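Local coordinates for putative TetR-family transcriptional regulator (Streptomyces coelicolor, PDB 2HXO), which probably binds operator DNA through a helix-turn-helix motif and regulates transcription, at residues R20-A25 with L64-D69; L37-L42 with W55-K60; D69-A74 with P106-Q111. All coordinates share one frame; numbering follows the deposited sequence.

Contact 1: residues R20-A25 with L64-D69; sequences RIVGAA and LGAATD
In the N-terminal DNA-binding domain of the TetR fold, helix 18-31 packs on helix 60-76, the long helix that runs on toward the C-terminal domain, and here Val22 meets Ala66 and Ala67. The two backbones come close: the CA atoms of Val22 and Ala67 are 5.5 Å apart. Val22 carries the contact with both methyls. Val22 CG1 stands anti to the backbone N (chi1 -180°) and lies against the main chain of the other helix, 3.8 Å from Ala67 CA and equally 3.8 Å from Ala66 O. Its second branch, CG2, is turned to the methyl of Ala66, with Val22 CG2 and Ala66 CB 4.2 Å apart. The opposite flank of helix 60-76 bears Thr68, whose OG1 donates to Leu64 O at 2.9 Å from above the carbonyl plane. The same oxygen takes the backbone N-H of Thr68 from the other face, so two donors grip it. Thr68 also packs on Trp107 of helix 107-118. No hydrogen bond links the two segments; they meet by van der Waals packing of a valine against two alanines and the main chain between them, and the small alanine side chains are consistent with the close approach of Val22 to the backbone.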
loop_
_atom_site.group_PDB
_atom_site.type_symbol
_atom_site.label_atom_id
_atom_site.label_comp_id
_atom_site.label_asym_id
_atom_site.label_seq_id
_atom_site.Cartn_x
_atom_site.Cartn_y
_atom_site.Cartn_z
ATOM N N ARG A 20 0.153 -19.797 -23.161
ATOM C CA ARG A 20 -0.720 -20.846 -22.650
ATOM C C ARG A 20 -0.455 -21.098 -21.174
ATOM O O ARG A 20 -1.365 -21.014 -20.338
ATOM C CB ARG A 20 -0.511 -22.150 -23.421
ATOM C CG ARG A 20 -0.973 -22.130 -24.865
ATOM C CD ARG A 20 -0.909 -23.535 -25.457
ATOM N NE ARG A 20 -1.766 -24.467 -24.727
ATOM C CZ ARG A 20 -1.793 -25.781 -24.935
ATOM N NH1 ARG A 20 -1.003 -26.326 -25.857
ATOM N NH2 ARG A 20 -2.613 -26.550 -24.225
ATOM N N ILE A 21 0.795 -21.413 -20.859
ATOM C CA ILE A 21 1.180 -21.676 -19.486
ATOM C C ILE A 21 0.729 -20.520 -18.596
ATOM O O ILE A 21 0.020 -20.723 -17.612
ATOM C CB ILE A 21 2.702 -21.817 -19.356
ATOM C CG1 ILE A 21 3.242 -22.720 -20.469
ATOM C CG2 ILE A 21 3.055 -22.360 -17.978
ATOM C CD1 ILE A 21 2.786 -24.147 -20.390
ATOM N N VAL A 22 1.139 -19.306 -18.955
ATOM C CA VAL A 22 0.786 -18.123 -18.175
ATOM C C VAL A 22 -0.723 -17.909 -18.103
ATOM O O VAL A 22 -1.273 -17.695 -17.025
ATOM C CB VAL A 22 1.462 -16.857 -18.752
ATOM C CG1 VAL A 22 1.086 -15.643 -17.928
ATOM C CG2 VAL A 22 2.976 -17.039 -18.766
ATOM N N GLY A 23 -1.391 -17.974 -19.250
ATOM C CA GLY A 23 -2.833 -17.793 -19.267
ATOM C C GLY A 23 -3.525 -18.742 -18.298
ATOM O O GLY A 23 -4.462 -18.354 -17.597
ATOM N N ALA A 24 -3.051 -19.986 -18.252
ATOM C CA ALA A 24 -3.625 -20.997 -17.372
ATOM C C ALA A 24 -3.467 -20.632 -15.900
ATOM O O ALA A 24 -4.410 -20.745 -15.121
ATOM C CB ALA A 24 -2.982 -22.352 -17.644
ATOM N N ALA A 25 -2.271 -20.200 -15.518
ATOM C CA ALA A 25 -2.012 -19.826 -14.133
ATOM C C ALA A 25 -2.885 -18.631 -13.717
ATOM O O ALA A 25 -3.390 -18.578 -12.591
ATOM C CB ALA A 25 -0.531 -19.497 -13.951
ATOM N N LEU A 64 4.412 -17.275 -10.822
ATOM C CA LEU A 64 3.630 -16.176 -10.262
ATOM C C LEU A 64 4.148 -14.865 -10.856
ATOM O O LEU A 64 3.364 -13.977 -11.201
ATOM C CB LEU A 64 3.766 -16.134 -8.738
ATOM C CG LEU A 64 3.093 -17.249 -7.930
ATOM C CD1 LEU A 64 3.414 -17.060 -6.453
ATOM C CD2 LEU A 64 1.591 -17.228 -8.163
ATOM N N GLY A 65 5.470 -14.753 -10.978
ATOM C CA GLY A 65 6.065 -13.551 -11.539
ATOM C C GLY A 65 5.675 -13.335 -12.991
ATOM O O GLY A 65 5.374 -12.216 -13.409
ATOM N N ALA A 66 5.669 -14.410 -13.768
ATOM C CA ALA A 66 5.315 -14.314 -15.172
ATOM C C ALA A 66 3.845 -13.951 -15.327
ATOM O O ALA A 66 3.467 -13.259 -16.275
ATOM C CB ALA A 66 5.603 -15.636 -15.875
ATOM N N ALA A 67 3.015 -14.429 -14.402
ATOM C CA ALA A 67 1.577 -14.156 -14.434
ATOM C C ALA A 67 1.328 -12.691 -14.082
ATOM O O ALA A 67 0.542 -12.004 -14.731
ATOM C CB ALA A 67 0.857 -15.063 -13.445
ATOM N N THR A 68 2.010 -12.224 -13.046
ATOM C CA THR A 68 1.901 -10.842 -12.616
ATOM C C THR A 68 2.344 -9.913 -13.758
ATOM O O THR A 68 1.659 -8.945 -14.087
ATOM C CB THR A 68 2.784 -10.606 -11.383
ATOM O OG1 THR A 68 2.316 -11.442 -10.321
ATOM C CG2 THR A 68 2.738 -9.137 -10.945
ATOM N N ASP A 69 3.478 -10.246 -14.370
ATOM C CA ASP A 69 4.052 -9.472 -15.467
ATOM C C ASP A 69 3.124 -9.405 -16.676
ATOM O O ASP A 69 2.931 -8.339 -17.265
ATOM C CB ASP A 69 5.394 -10.091 -15.876
ATOM C CG ASP A 69 6.132 -9.286 -16.940
ATOM O OD1 ASP A 69 6.918 -8.389 -16.575
ATOM O OD2 ASP A 69 5.935 -9.549 -18.144
#

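Contact 2: residues L37-L42 with W55-K60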
loop_
_atom_site.group_PDB
_atom_site.type_symbol
_atom_site.label_atom_id
_atom_site.label_comp_id
_atom_site.label_asym_id
_atom_site.label_seq_id
_atom_site.Cartn_x
_atom_site.Cartn_y
_atom_site.Cartn_z
ATOM N N LEU A 37 -3.053 -22.610 -7.037
ATOM C CA LEU A 37 -2.158 -22.758 -8.180
ATOM C C LEU A 37 -1.178 -23.884 -7.876
ATOM O O LEU A 37 -0.161 -23.678 -7.203
ATOM C CB LEU A 37 -1.392 -21.459 -8.449
ATOM C CG LEU A 37 -0.451 -21.535 -9.658
ATOM C CD1 LEU A 37 -1.260 -21.735 -10.925
ATOM C CD2 LEU A 37 0.386 -20.267 -9.754
ATOM N N THR A 38 -1.503 -25.075 -8.376
ATOM C CA THR A 38 -0.690 -26.268 -8.167
ATOM C C THR A 38 -0.274 -26.944 -9.477
ATOM O O THR A 38 -0.813 -26.659 -10.549
ATOM C CB THR A 38 -1.451 -27.318 -7.302
ATOM O OG1 THR A 38 -2.671 -27.700 -7.958
ATOM C CG2 THR A 38 -1.775 -26.743 -5.926
ATOM N N PHE A 39 0.688 -27.849 -9.364
ATOM C CA PHE A 39 1.208 -28.603 -10.496
ATOM C C PHE A 39 0.079 -29.341 -11.207
ATOM O O PHE A 39 -0.077 -29.237 -12.425
ATOM C CB PHE A 39 2.242 -29.609 -9.985
ATOM C CG PHE A 39 2.997 -30.331 -11.061
ATOM C CD1 PHE A 39 3.993 -29.684 -11.784
ATOM C CD2 PHE A 39 2.756 -31.681 -11.308
ATOM C CE1 PHE A 39 4.748 -30.375 -12.737
ATOM C CE2 PHE A 39 3.505 -32.384 -12.260
ATOM C CZ PHE A 39 4.505 -31.726 -12.975
ATOM N N ARG A 40 -0.707 -30.089 -10.438
ATOM C CA ARG A 40 -1.820 -30.857 -10.991
ATOM C C ARG A 40 -2.856 -29.951 -11.640
ATOM O O ARG A 40 -3.297 -30.203 -12.764
ATOM C CB ARG A 40 -2.476 -31.696 -9.889
ATOM C CG ARG A 40 -2.905 -30.874 -8.686
ATOM C CD ARG A 40 -3.545 -31.720 -7.593
ATOM N NE ARG A 40 -2.611 -32.666 -6.978
ATOM C CZ ARG A 40 -2.883 -33.388 -5.891
ATOM N NH1 ARG A 40 -4.068 -33.272 -5.295
ATOM N NH2 ARG A 40 -1.978 -34.231 -5.399
ATOM N N ALA A 41 -3.240 -28.894 -10.929
ATOM C CA ALA A 41 -4.220 -27.945 -11.448
ATOM C C ALA A 41 -3.757 -27.393 -12.797
ATOM O O ALA A 41 -4.506 -27.409 -13.779
ATOM C CB ALA A 41 -4.420 -26.810 -10.455
ATOM N N LEU A 42 -2.514 -26.917 -12.842
ATOM C CA LEU A 42 -1.951 -26.355 -14.066
ATOM C C LEU A 42 -1.909 -27.419 -15.165
ATOM O O LEU A 42 -2.354 -27.189 -16.292
ATOM C CB LEU A 42 -0.531 -25.833 -13.802
ATOM C CG LEU A 42 0.072 -24.716 -14.667
ATOM C CD1 LEU A 42 1.586 -24.755 -14.490
ATOM C CD2 LEU A 42 -0.276 -24.881 -16.141
ATOM N N TRP A 55 9.764 -28.673 -19.367
ATOM C CA TRP A 55 10.387 -27.985 -20.487
ATOM C C TRP A 55 9.875 -26.547 -20.606
ATOM O O TRP A 55 10.555 -25.685 -21.167
ATOM C CB TRP A 55 10.116 -28.725 -21.800
ATOM C CG TRP A 55 10.926 -29.984 -21.984
ATOM C CD1 TRP A 55 10.487 -31.269 -21.840
ATOM C CD2 TRP A 55 12.315 -30.073 -22.343
ATOM N NE1 TRP A 55 11.514 -32.152 -22.087
ATOM C CE2 TRP A 55 12.646 -31.445 -22.397
ATOM C CE3 TRP A 55 13.310 -29.125 -22.623
ATOM C CZ2 TRP A 55 13.934 -31.896 -22.721
ATOM C CZ3 TRP A 55 14.593 -29.572 -22.945
ATOM C CH2 TRP A 55 14.891 -30.947 -22.991
ATOM N N HIS A 56 8.687 -26.285 -20.068
ATOM C CA HIS A 56 8.109 -24.945 -20.157
ATOM C C HIS A 56 7.864 -24.247 -18.820
ATOM O O HIS A 56 7.294 -23.162 -18.783
ATOM C CB HIS A 56 6.812 -25.004 -20.964
ATOM C CG HIS A 56 6.976 -25.646 -22.308
ATOM N ND1 HIS A 56 6.496 -26.812 -22.803
ATOM C CD2 HIS A 56 7.767 -25.107 -23.300
ATOM C CE1 HIS A 56 7.005 -26.956 -24.072
ATOM N NE2 HIS A 56 7.769 -25.913 -24.348
ATOM N N ILE A 57 8.297 -24.861 -17.725
ATOM C CA ILE A 57 8.127 -24.246 -16.418
ATOM C C ILE A 57 9.396 -24.438 -15.604
ATOM O O ILE A 57 10.305 -25.158 -16.017
ATOM C CB ILE A 57 6.936 -24.860 -15.630
ATOM C CG1 ILE A 57 7.280 -26.267 -15.152
ATOM C CG2 ILE A 57 5.684 -24.893 -16.508
ATOM C CD1 ILE A 57 6.209 -26.872 -14.251
ATOM N N THR A 58 9.462 -23.771 -14.458
ATOM C CA THR A 58 10.596 -23.897 -13.552
ATOM C C THR A 58 10.038 -24.093 -12.145
ATOM O O THR A 58 9.842 -25.222 -11.705
ATOM C CB THR A 58 11.519 -22.649 -13.593
ATOM O OG1 THR A 58 10.767 -21.464 -13.296
ATOM C CG2 THR A 58 12.154 -22.513 -14.974
ATOM N N GLY A 59 9.772 -22.990 -11.452
ATOM C CA GLY A 59 9.223 -23.055 -10.109
ATOM C C GLY A 59 7.939 -22.242 -9.999
ATOM O O GLY A 59 7.567 -21.517 -10.924
ATOM N N LYS A 60 7.256 -22.351 -8.866
ATOM C CA LYS A 60 6.009 -21.622 -8.673
ATOM C C LYS A 60 6.275 -20.125 -8.575
ATOM O O LYS A 60 5.536 -19.316 -9.141
ATOM C CB LYS A 60 5.296 -22.104 -7.402
ATOM C CG LYS A 60 3.963 -21.407 -7.146
ATOM C CD LYS A 60 3.377 -21.776 -5.783
ATOM C CE LYS A 60 1.964 -21.210 -5.609
ATOM N NZ LYS A 60 1.284 -21.740 -4.395
#
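Lys60 stretches out along Leu37 because its CG is anti to the backbone N (chi1 -179°) and every later torsion is extended, while Phe39, with CG likewise anti to its N (chi1 -172°), swings its ring toward Ile57. On the lysine side the aliphatic end does the touching: Lys60 CE comes to 3.6 Å from Leu37 O, and the same carbon lies 4.4 Å from Leu37 CB. The ammonium group passes beside this carbonyl without hydrogen-bonding to it, Lys60 NZ and Leu37 O being 3.7 Å apart; its weak hydrogen bond goes instead to the backbone O of Glu34. Nearer the start of helix 39-46, the terminal methyl of Ile57 arrives at the edge of the phenyl ring, near its plane, with Ile57 CD1 and Phe39 CE1 4.1 Å apart. The two side chains cross at about a right angle. The Phe39-Ile57 pair lies within the predicted helix-turn-helix, residues 38-57, with Leu37 just before it and Lys60 just beyond. The first helix of the motif, 39-46, opens with Thr38 as N-cap: Thr38 OG1 accepts from Ala41 N at 3.3 Å. Just past the motif, Gly59 holds the N-cap position of helix 60-76, so the contact joins the starts of two helices. Leu37 and Ile57 also turn apolar surface to helix 18-31, touching Ala25 and Ile21 respectively. Phe39 packs further on Pro50 and Ile53, within the same predicted DNA-binding motif.

Contact 3: residues D69-A74 with P106-Q111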
loop_
_atom_site.group_PDB
_atom_site.type_symbol
_atom_site.label_atom_id
_atom_site.label_comp_id
_atom_site.label_asym_id
_atom_site.label_seq_id
_atom_site.Cartn_x
_atom_site.Cartn_y
_atom_site.Cartn_z
ATOM N N ASP A 69 3.478 -10.246 -14.370
ATOM C CA ASP A 69 4.052 -9.472 -15.467
ATOM C C ASP A 69 3.124 -9.405 -16.676
ATOM O O ASP A 69 2.931 -8.339 -17.265
ATOM C CB ASP A 69 5.394 -10.091 -15.876
ATOM C CG ASP A 69 6.132 -9.286 -16.940
ATOM O OD1 ASP A 69 6.918 -8.389 -16.575
ATOM O OD2 ASP A 69 5.935 -9.549 -18.144
ATOM N N ALA A 70 2.548 -10.542 -17.049
ATOM C CA ALA A 70 1.657 -10.592 -18.204
ATOM C C ALA A 70 0.425 -9.712 -18.003
ATOM O O ALA A 70 0.027 -8.961 -18.893
ATOM C CB ALA A 70 1.235 -12.032 -18.472
ATOM N N VAL A 71 -0.183 -9.817 -16.832
ATOM C CA VAL A 71 -1.364 -9.032 -16.513
ATOM C C VAL A 71 -1.059 -7.530 -16.476
ATOM O O VAL A 71 -1.816 -6.723 -17.004
ATOM C CB VAL A 71 -1.953 -9.478 -15.153
ATOM C CG1 VAL A 71 -2.735 -8.340 -14.511
ATOM C CG2 VAL A 71 -2.855 -10.686 -15.368
ATOM N N VAL A 72 0.055 -7.169 -15.849
ATOM C CA VAL A 72 0.453 -5.774 -15.738
ATOM C C VAL A 72 0.750 -5.170 -17.112
ATOM O O VAL A 72 0.247 -4.093 -17.450
ATOM C CB VAL A 72 1.684 -5.640 -14.813
ATOM C CG1 VAL A 72 2.258 -4.237 -14.884
ATOM C CG2 VAL A 72 1.280 -5.970 -13.379
ATOM N N THR A 73 1.558 -5.867 -17.903
ATOM C CA THR A 73 1.912 -5.405 -19.235
ATOM C C THR A 73 0.675 -5.180 -20.086
ATOM O O THR A 73 0.555 -4.169 -20.777
ATOM C CB THR A 73 2.803 -6.432 -19.965
ATOM O OG1 THR A 73 4.094 -6.479 -19.347
ATOM C CG2 THR A 73 2.963 -6.060 -21.432
ATOM N N ALA A 74 -0.249 -6.130 -20.037
ATOM C CA ALA A 74 -1.465 -6.039 -20.837
ATOM C C ALA A 74 -2.335 -4.865 -20.416
ATOM O O ALA A 74 -2.867 -4.146 -21.263
ATOM C CB ALA A 74 -2.259 -7.349 -20.745
ATOM N N PRO A 106 -7.624 -9.839 -7.992
ATOM C CA PRO A 106 -7.362 -9.613 -6.565
ATOM C C PRO A 106 -5.992 -10.058 -6.083
ATOM O O PRO A 106 -5.353 -9.385 -5.270
ATOM C CB PRO A 106 -8.490 -10.385 -5.886
ATOM C CG PRO A 106 -9.617 -10.241 -6.872
ATOM C CD PRO A 106 -8.924 -10.503 -8.189
ATOM N N TRP A 107 -5.549 -11.205 -6.576
ATOM C CA TRP A 107 -4.247 -11.746 -6.194
ATOM C C TRP A 107 -3.077 -10.841 -6.623
ATOM O O TRP A 107 -1.998 -10.892 -6.033
ATOM C CB TRP A 107 -4.067 -13.132 -6.816
ATOM C CG TRP A 107 -4.272 -13.144 -8.314
ATOM C CD1 TRP A 107 -5.443 -13.371 -8.982
ATOM C CD2 TRP A 107 -3.281 -12.894 -9.320
ATOM N NE1 TRP A 107 -5.243 -13.283 -10.342
ATOM C CE2 TRP A 107 -3.926 -12.990 -10.578
ATOM C CE3 TRP A 107 -1.910 -12.598 -9.283
ATOM C CZ2 TRP A 107 -3.244 -12.799 -11.790
ATOM C CZ3 TRP A 107 -1.231 -12.408 -10.493
ATOM C CH2 TRP A 107 -1.902 -12.511 -11.727
ATOM N N LEU A 108 -3.297 -10.008 -7.638
ATOM C CA LEU A 108 -2.244 -9.131 -8.151
ATOM C C LEU A 108 -1.565 -8.234 -7.122
ATOM O O LEU A 108 -0.339 -8.105 -7.124
ATOM C CB LEU A 108 -2.780 -8.256 -9.289
ATOM C CG LEU A 108 -1.702 -7.547 -10.118
ATOM C CD1 LEU A 108 -0.843 -8.587 -10.834
ATOM C CD2 LEU A 108 -2.340 -6.628 -11.143
ATOM N N ALA A 109 -2.350 -7.609 -6.251
ATOM C CA ALA A 109 -1.792 -6.709 -5.246
ATOM C C ALA A 109 -0.747 -7.377 -4.358
ATOM O O ALA A 109 0.287 -6.786 -4.048
ATOM C CB ALA A 109 -2.911 -6.133 -4.384
ATOM N N THR A 110 -1.025 -8.610 -3.947
ATOM C CA THR A 110 -0.110 -9.352 -3.094
ATOM C C THR A 110 1.175 -9.705 -3.840
ATOM O O THR A 110 2.267 -9.635 -3.277
ATOM C CB THR A 110 -0.764 -10.662 -2.582
ATOM O OG1 THR A 110 -1.928 -10.342 -1.809
ATOM C CG2 THR A 110 0.214 -11.447 -1.706
ATOM N N GLN A 111 1.039 -10.082 -5.108
ATOM C CA GLN A 111 2.199 -10.453 -5.902
ATOM C C GLN A 111 3.133 -9.281 -6.151
ATOM O O GLN A 111 4.350 -9.461 -6.221
ATOM C CB GLN A 111 1.759 -11.074 -7.228
ATOM C CG GLN A 111 1.214 -12.479 -7.064
ATOM C CD GLN A 111 2.135 -13.338 -6.226
ATOM O OE1 GLN A 111 3.329 -13.434 -6.506
ATOM N NE2 GLN A 111 1.586 -13.966 -5.187
#
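Val71 of helix 60-76 points its CB toward helix 107-118 and divides there into two methyls with different neighbours. CG1, anti to the backbone N (chi1 154°), runs tip to tip into Leu108: Val71 CG1 is 3.8 Å from Leu108 CD2 and 4.1 Å from Leu108 CD1. On the other branch, Val71 CG2 approaches the six-membered part of the Trp107 indole obliquely, 4.2 Å from both Trp107 CZ2 and Trp107 CH2. Beside it, Val72 adds a further touch, its CG2 lying 4.2 Å from Leu108 CD1. The short helical segments cross at -107° with their axes 11.2 Å apart, a spacing spanned by these side chains while the closest CA pair, Val71 and Leu108, remains 8.4 Å apart. Helix 87-104 adds to this core, with Ala101 touching both Val71 and Leu108. The contact joins the C-terminal part of helix 60-76 to the first helices of the TetR C-terminal domain. All three residue pairs across it are apolar, so the helices are held here by apolar packing, while the one polar atom of the indole, Trp107 NE1, is satisfied by a hydrogen bond to Asp30 OD2 on helix 18-31.

Overall arrangement
Helix 60-76 connects the three contacts: it starts in contact 2, packs on helix 18-31 in contact 1, and meets helix 107-118 in contact 3, which shares Asp69 with contact 1. Contact 2 is nested inside the chain loop closed by contact 1; their centres are 10 Å apart, and they touch where Leu64 CD2 lies 3.6 Å from Leu37 CD2. Contacts 1 and 3 have centres 9 Å apart and meet at Val22 CG1 and Ala70 CB, 3.7 Å apart. Contacts 2 and 3 do not touch, with centres 18 Å apart. Contact 1 lies between contact 2, in and beside the predicted DNA-binding motif, and contact 3, which reaches the C-terminal domain.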